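Local coordinates for cyclic nucleotide-binding domain (CNMP-BD) protein (Geobacter metallireducens, PDB 3MDP) that probably binds a cyclic nucleotide or similar small anion through its double-stranded beta-helix domain and may act in DNA-binding transcriptional control, at residues A[13-17]-A[128-133]; A[46-50]-A[111-116]; A[50-56]-A[78-84]. One frame throughout, in Å; residues are numbered along the deposited sequence.

Contact 1. Residues A[13-17]-A[128-133]; sequences FFASL and VLMNNV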
ATOM      1  N   PHE A  13      -1.866 -11.945   4.645  1.00 12.25           N
ATOM      2  CA  PHE A  13      -2.947 -10.979   4.477  1.00 13.91           C
ATOM      3  C   PHE A  13      -4.117 -11.266   5.432  1.00 15.46           C
ATOM      4  O   PHE A  13      -4.755 -10.343   5.908  1.00 16.53           O
ATOM      5  CB  PHE A  13      -3.403 -10.966   3.016  1.00 14.70           C
ATOM      6  CG  PHE A  13      -4.442  -9.953   2.710  1.00 14.98           C
ATOM      7  CD1 PHE A  13      -4.095  -8.631   2.442  1.00 17.40           C
ATOM      8  CD2 PHE A  13      -5.773 -10.310   2.668  1.00 16.72           C
ATOM      9  CE1 PHE A  13      -5.058  -7.681   2.151  1.00 17.86           C
ATOM     10  CE2 PHE A  13      -6.750  -9.359   2.389  1.00 20.25           C
ATOM     11  CZ  PHE A  13      -6.386  -8.039   2.119  1.00 17.07           C
ATOM     12  N   PHE A  14      -4.349 -12.548   5.729  1.00 15.69           N
ATOM     13  CA  PHE A  14      -5.495 -12.983   6.485  1.00 14.94           C
ATOM     14  C   PHE A  14      -5.220 -13.363   7.945  1.00 17.31           C
ATOM     15  O   PHE A  14      -6.185 -13.473   8.719  1.00 16.18           O
ATOM     16  CB  PHE A  14      -6.093 -14.225   5.816  1.00 16.44           C
ATOM     17  CG  PHE A  14      -6.609 -13.984   4.462  1.00 17.53           C
ATOM     18  CD1 PHE A  14      -7.821 -13.337   4.280  1.00 22.78           C
ATOM     19  CD2 PHE A  14      -5.884 -14.369   3.356  1.00 21.40           C
ATOM     20  CE1 PHE A  14      -8.310 -13.106   3.017  1.00 25.90           C
ATOM     21  CE2 PHE A  14      -6.372 -14.129   2.086  1.00 27.25           C
ATOM     22  CZ  PHE A  14      -7.589 -13.506   1.923  1.00 27.45           C
ATOM     23  N   ALA A  15      -3.936 -13.564   8.292  1.00 15.86           N
ATOM     24  CA  ALA A  15      -3.517 -14.121   9.575  1.00 17.62           C
ATOM     25  C   ALA A  15      -4.002 -13.291  10.804  1.00 20.56           C
ATOM     26  O   ALA A  15      -4.221 -13.862  11.869  1.00 23.21           O
ATOM     27  CB  ALA A  15      -1.974 -14.314   9.599  1.00 14.43           C
ATOM     28  N   SER A  16      -4.155 -11.974  10.625  1.00 24.27           N
ATOM     29  CA  SER A  16      -4.567 -11.007  11.681  1.00 26.14           C
ATOM     30  C   SER A  16      -6.082 -10.823  11.848  1.00 26.49           C
ATOM     31  O   SER A  16      -6.514 -10.158  12.786  1.00 26.95           O
ATOM     32  CB  SER A  16      -3.972  -9.610  11.389  1.00 26.81           C
ATOM     33  OG  SER A  16      -4.449  -9.028  10.154  1.00 32.57           O
ATOM     34  N   LEU A  17      -6.885 -11.367  10.932  1.00 23.68           N
ATOM     35  CA  LEU A  17      -8.351 -11.172  10.978  1.00 20.86           C
ATOM     36  C   LEU A  17      -9.018 -11.968  12.096  1.00 19.08           C
ATOM     37  O   LEU A  17      -8.565 -13.044  12.471  1.00 16.54           O
ATOM     38  CB  LEU A  17      -8.985 -11.548   9.639  1.00 21.76           C
ATOM     39  CG  LEU A  17      -8.520 -10.752   8.412  1.00 26.49           C
ATOM     40  CD1 LEU A  17      -9.198 -11.254   7.158  1.00 26.23           C
ATOM     41  CD2 LEU A  17      -8.767  -9.266   8.567  1.00 28.62           C
ATOM     42  N   VAL A 128      -8.411  -2.853   8.703  1.00 17.49           N
ATOM     43  CA  VAL A 128      -7.457  -3.957   8.649  1.00 17.25           C
ATOM     44  C   VAL A 128      -7.144  -4.309   7.211  1.00 16.55           C
ATOM     45  O   VAL A 128      -5.990  -4.568   6.891  1.00 13.64           O
ATOM     46  CB  VAL A 128      -7.938  -5.224   9.410  1.00 18.95           C
ATOM     47  CG1 VAL A 128      -9.246  -5.752   8.828  1.00 23.06           C
ATOM     48  CG2 VAL A 128      -6.870  -6.299   9.364  1.00 18.31           C
ATOM     49  N   LEU A 129      -8.176  -4.345   6.354  1.00 15.05           N
ATOM     50  CA  LEU A 129      -7.982  -4.636   4.948  1.00 15.49           C
ATOM     51  C   LEU A 129      -7.048  -3.627   4.278  1.00 12.97           C
ATOM     52  O   LEU A 129      -6.165  -4.011   3.515  1.00 13.63           O
ATOM     53  CB  LEU A 129      -9.310  -4.682   4.204  1.00 14.17           C
ATOM     54  CG  LEU A 129     -10.239  -5.862   4.569  1.00 19.28           C
ATOM     55  CD1 LEU A 129     -11.540  -5.712   3.801  1.00 17.87           C
ATOM     56  CD2 LEU A 129      -9.610  -7.217   4.300  1.00 17.42           C
HETATM   57  N   MSE A 130      -7.235  -2.347   4.556  1.00 14.17           N
HETATM   58  CA  MSE A 130      -6.377  -1.318   3.935  1.00 15.24           C
HETATM   59  C   MSE A 130      -4.959  -1.399   4.453  1.00 13.07           C
HETATM   60  O   MSE A 130      -4.015  -1.264   3.679  1.00 14.97           O
HETATM   61  CB  MSE A 130      -6.900   0.091   4.192  1.00 16.12           C
HETATM   62  CG  MSE A 130      -8.195   0.408   3.527  1.00 19.97           C
HETATM   63 SE   MSE A 130      -8.144   0.088   1.602  0.75 22.97          SE
HETATM   64  CE  MSE A 130      -6.644   1.029   1.067  1.00  9.76           C
ATOM     65  N   ASN A 131      -4.804  -1.575   5.764  1.00 12.99           N
ATOM     66  CA  ASN A 131      -3.470  -1.805   6.341  1.00 13.33           C
ATOM     67  C   ASN A 131      -2.761  -2.952   5.649  1.00 11.90           C
ATOM     68  O   ASN A 131      -1.612  -2.848   5.209  1.00 12.14           O
ATOM     69  CB  ASN A 131      -3.561  -2.090   7.848  1.00 12.85           C
ATOM     70  CG  ASN A 131      -2.205  -2.194   8.490  1.00 12.78           C
ATOM     71  OD1 ASN A 131      -1.629  -3.275   8.608  1.00 21.01           O
ATOM     72  ND2 ASN A 131      -1.664  -1.082   8.824  1.00 12.08           N
ATOM     73  N   ASN A 132      -3.468  -4.071   5.552  1.00 10.77           N
ATOM     74  CA  ASN A 132      -2.902  -5.289   4.981  1.00 12.42           C
ATOM     75  C   ASN A 132      -2.598  -5.202   3.495  1.00 11.39           C
ATOM     76  O   ASN A 132      -1.597  -5.779   3.033  1.00 10.96           O
ATOM     77  CB  ASN A 132      -3.784  -6.486   5.368  1.00 10.94           C
ATOM     78  CG  ASN A 132      -3.732  -6.769   6.892  1.00 17.30           C
ATOM     79  OD1 ASN A 132      -3.147  -5.992   7.680  1.00 15.89           O
ATOM     80  ND2 ASN A 132      -4.350  -7.858   7.307  1.00 16.80           N
ATOM     81  N   VAL A 133      -3.432  -4.481   2.751  0.50 11.26           N
ATOM     82  CA  VAL A 133      -3.145  -4.199   1.346  0.50 10.98           C
ATOM     83  C   VAL A 133      -1.853  -3.393   1.244  0.50 10.98           C
ATOM     84  O   VAL A 133      -0.923  -3.785   0.525  0.50 10.21           O
ATOM     85  CB  VAL A 133      -4.291  -3.444   0.683  0.50 10.89           C
ATOM     86  CG1 VAL A 133      -3.802  -2.713  -0.578  0.50 10.17           C
ATOM     87  CG2 VAL A 133      -5.439  -4.397   0.371  0.50 12.42           C
TER
HETATM   88  O   HOH W   1      -2.656  -6.071  10.592  1.00 25.17           O

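Contact 2. Residues A[46-50]-A[111-116]; sequences KADNL and NGARLR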
ATOM      1  N   LYS A  46     -12.239  -2.653 -14.421  1.00 12.73           N
ATOM      2  CA  LYS A  46     -12.735  -2.473 -13.062  1.00 11.71           C
ATOM      3  C   LYS A  46     -12.193  -3.585 -12.181  1.00 11.69           C
ATOM      4  O   LYS A  46     -12.288  -4.765 -12.521  1.00 13.08           O
ATOM      5  CB  LYS A  46     -14.267  -2.461 -13.046  1.00 13.93           C
ATOM      6  CG  LYS A  46     -14.921  -2.133 -11.714  1.00 15.28           C
ATOM      7  CD  LYS A  46     -14.606  -0.723 -11.185  1.00 21.53           C
ATOM      8  CE  LYS A  46     -15.688  -0.271 -10.215  1.00 22.73           C
ATOM      9  NZ  LYS A  46     -15.089   0.312  -9.017  1.00 36.10           N
ATOM     10  N   ALA A  47     -11.615  -3.212 -11.054  1.00 12.82           N
ATOM     11  CA  ALA A  47     -10.963  -4.171 -10.175  1.00 12.30           C
ATOM     12  C   ALA A  47     -12.003  -4.849  -9.267  1.00 12.75           C
ATOM     13  O   ALA A  47     -12.214  -4.430  -8.148  1.00 17.37           O
ATOM     14  CB  ALA A  47      -9.853  -3.494  -9.347  1.00 10.72           C
ATOM     15  N   ASP A  48     -12.670  -5.875  -9.785  1.00 11.96           N
ATOM     16  CA  ASP A  48     -13.729  -6.531  -9.048  1.00 13.66           C
ATOM     17  C   ASP A  48     -13.297  -7.840  -8.372  1.00 14.52           C
ATOM     18  O   ASP A  48     -14.135  -8.513  -7.757  1.00 13.67           O
ATOM     19  CB  ASP A  48     -14.930  -6.772  -9.985  1.00 15.76           C
ATOM     20  CG  ASP A  48     -15.777  -5.510 -10.178  1.00 18.96           C
ATOM     21  OD1 ASP A  48     -15.760  -4.619  -9.306  1.00 19.28           O
ATOM     22  OD2 ASP A  48     -16.459  -5.429 -11.201  1.00 22.89           O
ATOM     23  N   ASN A  49     -12.002  -8.176  -8.449  1.00 14.52           N
ATOM     24  CA  ASN A  49     -11.460  -9.424  -7.885  1.00 15.23           C
ATOM     25  C   ASN A  49     -10.102  -9.208  -7.219  1.00 14.86           C
ATOM     26  O   ASN A  49      -9.165  -8.707  -7.858  1.00 14.14           O
ATOM     27  CB  ASN A  49     -11.307 -10.475  -8.978  1.00 15.97           C
ATOM     28  CG  ASN A  49     -12.626 -10.800  -9.664  1.00 20.88           C
ATOM     29  OD1 ASN A  49     -13.050 -10.093 -10.576  1.00 12.48           O
ATOM     30  ND2 ASN A  49     -13.294 -11.856  -9.204  1.00 17.01           N
ATOM     31  N   LEU A  50     -10.022  -9.544  -5.926  1.00 12.56           N
ATOM     32  CA  LEU A  50      -8.776  -9.550  -5.190  1.00 11.68           C
ATOM     33  C   LEU A  50      -8.374 -11.033  -5.113  1.00 11.76           C
ATOM     34  O   LEU A  50      -9.215 -11.893  -4.843  1.00 11.04           O
ATOM     35  CB  LEU A  50      -8.975  -8.940  -3.809  1.00 13.01           C
ATOM     36  CG  LEU A  50      -7.731  -8.927  -2.921  1.00 15.90           C
ATOM     37  CD1 LEU A  50      -6.710  -7.949  -3.487  1.00 16.74           C
ATOM     38  CD2 LEU A  50      -8.090  -8.606  -1.487  1.00 17.64           C
ATOM     39  N   ASN A 111     -14.420 -11.440  -3.945  1.00 12.73           N
ATOM     40  CA  ASN A 111     -15.304 -10.458  -4.575  1.00 13.71           C
ATOM     41  C   ASN A 111     -14.947  -9.060  -4.092  1.00 14.44           C
ATOM     42  O   ASN A 111     -15.191  -8.711  -2.931  1.00 14.35           O
ATOM     43  CB  ASN A 111     -16.772 -10.802  -4.269  1.00 15.55           C
ATOM     44  CG  ASN A 111     -17.764  -9.908  -5.033  1.00 18.02           C
ATOM     45  OD1 ASN A 111     -17.586  -8.708  -5.103  1.00 16.75           O
ATOM     46  ND2 ASN A 111     -18.803 -10.508  -5.593  1.00 18.43           N
ATOM     47  N   GLY A 112     -14.322  -8.277  -4.970  1.00 14.62           N
ATOM     48  CA  GLY A 112     -13.847  -6.957  -4.598  1.00 13.97           C
ATOM     49  C   GLY A 112     -14.980  -5.966  -4.330  1.00 14.04           C
ATOM     50  O   GLY A 112     -14.873  -5.142  -3.429  1.00 12.60           O
ATOM     51  N   ALA A 113     -16.074  -6.049  -5.090  1.00 13.98           N
ATOM     52  CA  ALA A 113     -17.223  -5.170  -4.845  1.00 13.88           C
ATOM     53  C   ALA A 113     -17.755  -5.381  -3.438  1.00 14.12           C
ATOM     54  O   ALA A 113     -18.044  -4.418  -2.727  1.00 15.90           O
ATOM     55  CB  ALA A 113     -18.335  -5.401  -5.890  1.00 13.95           C
ATOM     56  N   ARG A 114     -17.836  -6.645  -3.015  1.00 14.66           N
ATOM     57  CA  ARG A 114     -18.246  -6.967  -1.645  1.00 14.20           C
ATOM     58  C   ARG A 114     -17.258  -6.461  -0.623  1.00 15.75           C
ATOM     59  O   ARG A 114     -17.665  -5.918   0.417  1.00 14.74           O
ATOM     60  CB  ARG A 114     -18.468  -8.472  -1.458  1.00 15.47           C
ATOM     61  CG  ARG A 114     -19.669  -9.023  -2.142  1.00 14.76           C
ATOM     62  CD  ARG A 114     -20.952  -8.306  -1.658  1.00 18.98           C
ATOM     63  NE  ARG A 114     -22.160  -9.052  -1.976  1.00 15.46           N
ATOM     64  CZ  ARG A 114     -23.403  -8.552  -1.958  1.00 10.85           C
ATOM     65  NH1 ARG A 114     -23.643  -7.289  -1.640  1.00 13.40           N
ATOM     66  NH2 ARG A 114     -24.420  -9.338  -2.254  1.00 15.03           N
ATOM     67  N   LEU A 115     -15.955  -6.599  -0.890  1.00 16.13           N
ATOM     68  CA  LEU A 115     -14.965  -6.102   0.089  1.00 16.06           C
ATOM     69  C   LEU A 115     -15.100  -4.609   0.278  1.00 14.74           C
ATOM     70  O   LEU A 115     -14.924  -4.080   1.389  1.00 16.04           O
ATOM     71  CB  LEU A 115     -13.534  -6.405  -0.344  1.00 15.16           C
ATOM     72  CG  LEU A 115     -12.994  -7.804  -0.140  1.00 14.79           C
ATOM     73  CD1 LEU A 115     -11.575  -7.883  -0.710  1.00 18.23           C
ATOM     74  CD2 LEU A 115     -13.041  -8.226   1.348  1.00 17.87           C
ATOM     75  N   ARG A 116     -15.350  -3.915  -0.820  1.00 16.25           N
ATOM     76  CA  ARG A 116     -15.548  -2.469  -0.755  1.00 15.24           C
ATOM     77  C   ARG A 116     -16.764  -2.108   0.098  1.00 15.40           C
ATOM     78  O   ARG A 116     -16.673  -1.193   0.918  1.00 15.50           O
ATOM     79  CB  ARG A 116     -15.621  -1.850  -2.156  1.00 16.12           C
ATOM     80  CG  ARG A 116     -14.262  -1.822  -2.844  1.00 15.38           C
ATOM     81  CD  ARG A 116     -14.226  -1.019  -4.133  1.00 16.68           C
ATOM     82  NE  ARG A 116     -15.074  -1.564  -5.199  1.00 16.23           N
ATOM     83  CZ  ARG A 116     -14.723  -2.477  -6.100  1.00 17.03           C
ATOM     84  NH1 ARG A 116     -13.519  -3.037  -6.100  1.00 13.29           N
ATOM     85  NH2 ARG A 116     -15.615  -2.862  -7.008  1.00 19.23           N
TER

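Contact 3. Residues A[50-56]-A[78-84]; sequences LMLLLEG and VVPGAIF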
ATOM      1  N   LEU A  50     -10.022  -9.544  -5.926  1.00 12.56           N
ATOM      2  CA  LEU A  50      -8.776  -9.550  -5.190  1.00 11.68           C
ATOM      3  C   LEU A  50      -8.374 -11.033  -5.113  1.00 11.76           C
ATOM      4  O   LEU A  50      -9.215 -11.893  -4.843  1.00 11.04           O
ATOM      5  CB  LEU A  50      -8.975  -8.940  -3.809  1.00 13.01           C
ATOM      6  CG  LEU A  50      -7.731  -8.927  -2.921  1.00 15.90           C
ATOM      7  CD1 LEU A  50      -6.710  -7.949  -3.487  1.00 16.74           C
ATOM      8  CD2 LEU A  50      -8.090  -8.606  -1.487  1.00 17.64           C
HETATM    9  N   MSE A  51      -7.124 -11.333  -5.420  0.70  9.49           N
HETATM   10  CA  MSE A  51      -6.686 -12.728  -5.444  0.70  9.64           C
HETATM   11  C   MSE A  51      -5.530 -12.997  -4.500  0.70  8.81           C
HETATM   12  O   MSE A  51      -4.693 -12.128  -4.262  0.70 10.07           O
HETATM   13  CB  MSE A  51      -6.341 -13.158  -6.867  0.70 10.38           C
HETATM   14  CG  MSE A  51      -7.586 -13.351  -7.675  0.70 13.66           C
HETATM   15 SE   MSE A  51      -7.164 -13.500  -9.534  0.53 12.35          SE
HETATM   16  CE  MSE A  51      -8.982 -13.664 -10.272  0.70 10.62           C
ATOM     17  N   LEU A  52      -5.547 -14.184  -3.913  1.00 11.27           N
ATOM     18  CA  LEU A  52      -4.431 -14.730  -3.116  1.00 12.51           C
ATOM     19  C   LEU A  52      -3.896 -15.906  -3.941  1.00 11.28           C
ATOM     20  O   LEU A  52      -4.657 -16.785  -4.333  1.00 10.17           O
ATOM     21  CB  LEU A  52      -4.898 -15.241  -1.742  1.00 14.14           C
ATOM     22  CG  LEU A  52      -3.877 -16.109  -0.980  1.00 17.43           C
ATOM     23  CD1 LEU A  52      -2.768 -15.234  -0.415  1.00 16.56           C
ATOM     24  CD2 LEU A  52      -4.598 -16.912   0.121  1.00 15.39           C
ATOM     25  N   LEU A  53      -2.617 -15.868  -4.272  1.00 11.02           N
ATOM     26  CA  LEU A  53      -1.999 -16.940  -5.042  1.00 12.00           C
ATOM     27  C   LEU A  53      -1.700 -18.127  -4.144  1.00 11.41           C
ATOM     28  O   LEU A  53      -0.959 -18.019  -3.179  1.00 12.36           O
ATOM     29  CB  LEU A  53      -0.740 -16.430  -5.728  1.00 13.45           C
ATOM     30  CG  LEU A  53      -0.061 -17.373  -6.714  1.00 15.39           C
ATOM     31  CD1 LEU A  53      -1.014 -17.844  -7.836  1.00 10.43           C
ATOM     32  CD2 LEU A  53       1.197 -16.701  -7.255  1.00  9.12           C
ATOM     33  N   LEU A  54      -2.305 -19.258  -4.458  1.00 11.83           N
ATOM     34  CA  LEU A  54      -2.093 -20.488  -3.689  1.00 11.39           C
ATOM     35  C   LEU A  54      -1.011 -21.373  -4.274  1.00 12.43           C
ATOM     36  O   LEU A  54      -0.264 -22.018  -3.531  1.00 12.17           O
ATOM     37  CB  LEU A  54      -3.376 -21.285  -3.594  1.00  9.24           C
ATOM     38  CG  LEU A  54      -4.570 -20.607  -2.921  1.00  9.75           C
ATOM     39  CD1 LEU A  54      -5.802 -21.464  -3.086  1.00 11.06           C
ATOM     40  CD2 LEU A  54      -4.268 -20.341  -1.417  1.00 12.44           C
ATOM     41  N   GLU A  55      -0.938 -21.412  -5.598  1.00 12.83           N
ATOM     42  CA  GLU A  55      -0.036 -22.291  -6.300  1.00 14.08           C
ATOM     43  C   GLU A  55       0.251 -21.695  -7.668  1.00 13.22           C
ATOM     44  O   GLU A  55      -0.630 -21.085  -8.279  1.00 12.74           O
ATOM     45  CB  GLU A  55      -0.673 -23.680  -6.460  1.00 17.84           C
ATOM     46  CG  GLU A  55       0.218 -24.694  -7.162  1.00 25.34           C
ATOM     47  CD  GLU A  55      -0.554 -25.918  -7.607  1.00 31.59           C
ATOM     48  OE1 GLU A  55      -1.608 -26.206  -6.994  1.00 28.17           O
ATOM     49  OE2 GLU A  55      -0.114 -26.576  -8.575  1.00 35.31           O
ATOM     50  N   GLY A  56       1.500 -21.860  -8.117  1.00 11.84           N
ATOM     51  CA  GLY A  56       1.950 -21.409  -9.418  1.00  9.90           C
ATOM     52  C   GLY A  56       2.656 -20.070  -9.403  1.00 11.36           C
ATOM     53  O   GLY A  56       3.384 -19.729  -8.459  1.00 10.40           O
ATOM     54  N   VAL A  78       4.644 -12.603  -8.905  1.00 13.86           N
ATOM     55  CA  VAL A  78       3.952 -13.013  -7.684  1.00 14.88           C
ATOM     56  C   VAL A  78       4.184 -14.508  -7.442  1.00 14.44           C
ATOM     57  O   VAL A  78       4.107 -15.322  -8.386  1.00 13.82           O
ATOM     58  CB  VAL A  78       2.421 -12.675  -7.781  1.00 13.74           C
ATOM     59  CG1 VAL A  78       1.693 -12.929  -6.477  1.00 14.50           C
ATOM     60  CG2 VAL A  78       2.211 -11.188  -8.263  1.00 15.94           C
ATOM     61  N   VAL A  79       4.481 -14.861  -6.189  1.00 14.25           N
ATOM     62  CA  VAL A  79       4.668 -16.258  -5.766  1.00 15.00           C
ATOM     63  C   VAL A  79       3.589 -16.639  -4.734  1.00 13.49           C
ATOM     64  O   VAL A  79       2.912 -15.761  -4.153  1.00 12.15           O
ATOM     65  CB  VAL A  79       6.106 -16.516  -5.157  1.00 16.56           C
ATOM     66  CG1 VAL A  79       7.207 -16.207  -6.201  1.00 20.76           C
ATOM     67  CG2 VAL A  79       6.319 -15.727  -3.847  1.00 15.65           C
ATOM     68  N   PRO A  80       3.394 -17.942  -4.512  1.00 14.94           N
ATOM     69  CA  PRO A  80       2.338 -18.346  -3.584  1.00 13.81           C
ATOM     70  C   PRO A  80       2.418 -17.683  -2.227  1.00 12.76           C
ATOM     71  O   PRO A  80       3.514 -17.473  -1.693  1.00 13.84           O
ATOM     72  CB  PRO A  80       2.550 -19.856  -3.467  1.00 15.08           C
ATOM     73  CG  PRO A  80       3.027 -20.226  -4.833  1.00 15.18           C
ATOM     74  CD  PRO A  80       3.988 -19.117  -5.182  1.00 15.34           C
ATOM     75  N   GLY A  81       1.253 -17.331  -1.690  1.00 13.40           N
ATOM     76  CA  GLY A  81       1.152 -16.724  -0.392  1.00 13.53           C
ATOM     77  C   GLY A  81       0.964 -15.230  -0.453  1.00 15.29           C
ATOM     78  O   GLY A  81       0.634 -14.621   0.577  1.00 16.74           O
ATOM     79  N   ALA A  82       1.158 -14.652  -1.650  1.00 14.74           N
ATOM     80  CA  ALA A  82       1.033 -13.216  -1.885  1.00 14.96           C
ATOM     81  C   ALA A  82      -0.270 -12.862  -2.629  1.00 15.32           C
ATOM     82  O   ALA A  82      -0.801 -13.658  -3.418  1.00 14.33           O
ATOM     83  CB  ALA A  82       2.248 -12.710  -2.667  1.00 12.04           C
ATOM     84  N   ILE A  83      -0.770 -11.656  -2.368  1.00 15.56           N
ATOM     85  CA  ILE A  83      -1.959 -11.146  -3.018  1.00 15.52           C
ATOM     86  C   ILE A  83      -1.662 -10.308  -4.252  1.00 14.17           C
ATOM     87  O   ILE A  83      -0.585  -9.665  -4.382  1.00 15.20           O
ATOM     88  CB  ILE A  83      -2.898 -10.357  -2.019  1.00 18.77           C
ATOM     89  CG1 ILE A  83      -2.260  -9.061  -1.522  1.00 17.80           C
ATOM     90  CG2 ILE A  83      -3.282 -11.254  -0.806  1.00 17.14           C
ATOM     91  CD1 ILE A  83      -3.290  -8.077  -0.946  1.00 20.24           C
ATOM     92  N   PHE A  84      -2.637 -10.276  -5.147  1.00 13.06           N
ATOM     93  CA  PHE A  84      -2.583  -9.428  -6.340  1.00 12.33           C
ATOM     94  C   PHE A  84      -4.002  -9.043  -6.732  1.00 13.64           C
ATOM     95  O   PHE A  84      -4.951  -9.545  -6.163  1.00 12.94           O
ATOM     96  CB  PHE A  84      -1.754 -10.089  -7.485  1.00 13.27           C
ATOM     97  CG  PHE A  84      -2.358 -11.364  -8.046  1.00 11.46           C
ATOM     98  CD1 PHE A  84      -2.243 -12.560  -7.371  1.00 13.39           C
ATOM     99  CD2 PHE A  84      -3.022 -11.356  -9.264  1.00 15.68           C
ATOM    100  CE1 PHE A  84      -2.822 -13.743  -7.885  1.00 15.18           C
ATOM    101  CE2 PHE A  84      -3.548 -12.516  -9.799  1.00 14.55           C
ATOM    102  CZ  PHE A  84      -3.443 -13.718  -9.111  1.00 11.03           C
TER

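Contact 1. Residues A[13-17]-A[128-133]
Phe13 and Asn132 bring their backbones closest, CA to CA 5.7 Å, where the short helix 12-15 and the turn after it meet one side of helix 123-139; by Leu17 and Val128 the CA atoms have parted to 7.6 Å. Asn132 carries the polar half of the contact through its amide nitrogen. Asn132 ND2 gives one hydrogen to Phe13 O at 2.9 Å, tilted out of the carbonyl plane and somewhat bent at 142°, and the other to Ser16 OG at 3.1 Å, which lies in the amide plane and makes a straighter bond. Asparagine suits the place because one NH2 group can reach both a main-chain carbonyl within the short helix and the serine hydroxyl just past its end; with both N-H groups used, the amide is fixed in its rotation. A water donates to Asn132 OD1 and lies weakly bonded to Ser16 OG, on the more exposed margin. The pairing joins the N-terminal helical part of the chain to the C-terminal helix, the two helical elements that flank the beta-roll in cyclic nucleotide-binding domains. On the buried side of the amide, the Phe13 ring packs against Asn132, Leu129 and Val133. With CG anti to the backbone N (chi1 -176°), its CD1 touches Asn132 CB at 3.6 Å, its edge meets the backbone at Val133 N, and CZ reaches Leu129 CD2 at 4.0 Å. At the other end Leu17 CD2 sits against both methyls of Val128, 3.6 Å from CG1, a branched side chain that offers a broad surface to a single methyl.

Contact 2. Residues A[46-50]-A[111-116]
Arg116 meets the turn before strand 49-55 with the edge of its guanidinium. Arg116 NH1 donates to Ala47 O at 2.8 Å and its NH2 to Asp48 OD1 at 2.9 Å, both acceptors near the guanidinium plane; the second bond is a salt bridge, with the carboxylate turned 31° from that plane. Arginine suits the place because its planar group can serve a carbonyl and a carboxylate at once, and a bend at chi3 (-64°) brings it back over its own helix, one face above Gly112 O and Ala113 CA. Over the opposite face stands Lys46 NZ, 3.8 Å from Arg116 NH2, a like charge that Asp48 probably offsets. NH1 also bonds Ser88 O, and Tyr93 makes a cation-pi contact with the same guanidinium. Gly112 N donates to Asp48 O at 2.8 Å, from above the carbonyl plane; a side chain at Gly112 would press on Asp48 and Ala47, which favours glycine. Leu50 CD2 and Leu115 CD1 pack at 3.6 Å. Asn111, last in strand 105-111 and antiparallel partner of Asn49, is the N-cap of helix 112-121, its OD1 accepting from Arg114 N at 2.9 Å. Here the beta-roll of a cyclic nucleotide-binding domain passes into its C-terminal helices.

Contact 3. Residues A[50-56]-A[78-84]
The antiparallel pairing of strands 49-55 and 83-84 forms one margin of a sheet in the double-stranded beta-helix, close to where succinate binds. Met51 and Phe84 are a hydrogen-bonded pair, with Met51 N to Phe84 O and Phe84 N to Met51 O both 2.9 Å; Leu52 and Ile83 follow as a non-hydrogen-bonded pair. The ladder runs on into the type II turn Val79-Ala82, as Leu53 N donates to Ala82 O and Gly81 N to Leu53 O at 2.8 Å. The positive phi of Gly81 would press a side chain against the preceding carbonyl, so glycine fits this corner. On the side of Met51, Phe84 turns its ring back across the strand pair: CG lies between the backbone N and the carbonyl carbon (chi1 65°), which puts one face under Met51 CB, a CH-pi contact 3.9 Å from the ring centroid. In the modelled one of its two conformers, the selenium of Met51, a selenomethionine, lies oblique to the ring; Leu53 CB meets the ring edge, 4.0 Å from Phe84 CE1. Were Phe84 an alanine, the Met51 side chain, without that face under CB, would probably be freer to turn. Leu53 CD2 packs against the chain entering the turn, 3.9 Å from Val78 CG1, while Leu52 CD1 touches Ile83 CG2 on the sheet's other face. Beyond the pair, Ile83 O accepts from Arg140, a succinate-binding residue whose side chain also touches Phe84. Main-chain bonds thus set the strand register, and apolar contacts on both faces fit the two strands together beside an anion-binding arginine.

How the contacts relate
Contacts 2 and 3 share Leu50 and strand 49-55, contact 2 at its start and contact 3 along its length, with centres about 16 Å apart on opposite sides of the chain's centre. Along the sequence contact 1 spans both others, and contact 2 spans contact 3. Contact 1 lies about 15 Å between centres from each, yet touches both: Phe13 CZ packs on Leu50 CD2 at 4.0 Å, Phe13 CD1 on Ile83 CD1 at 3.5 Å, and Leu129 CD1 on Leu115 CD2 at 3.8 Å. Helices 112-121 and 123-139 are consecutive; both helical ends of the protein pack on the sheet carrying strand 49-55, close to residues seen to bind succinate.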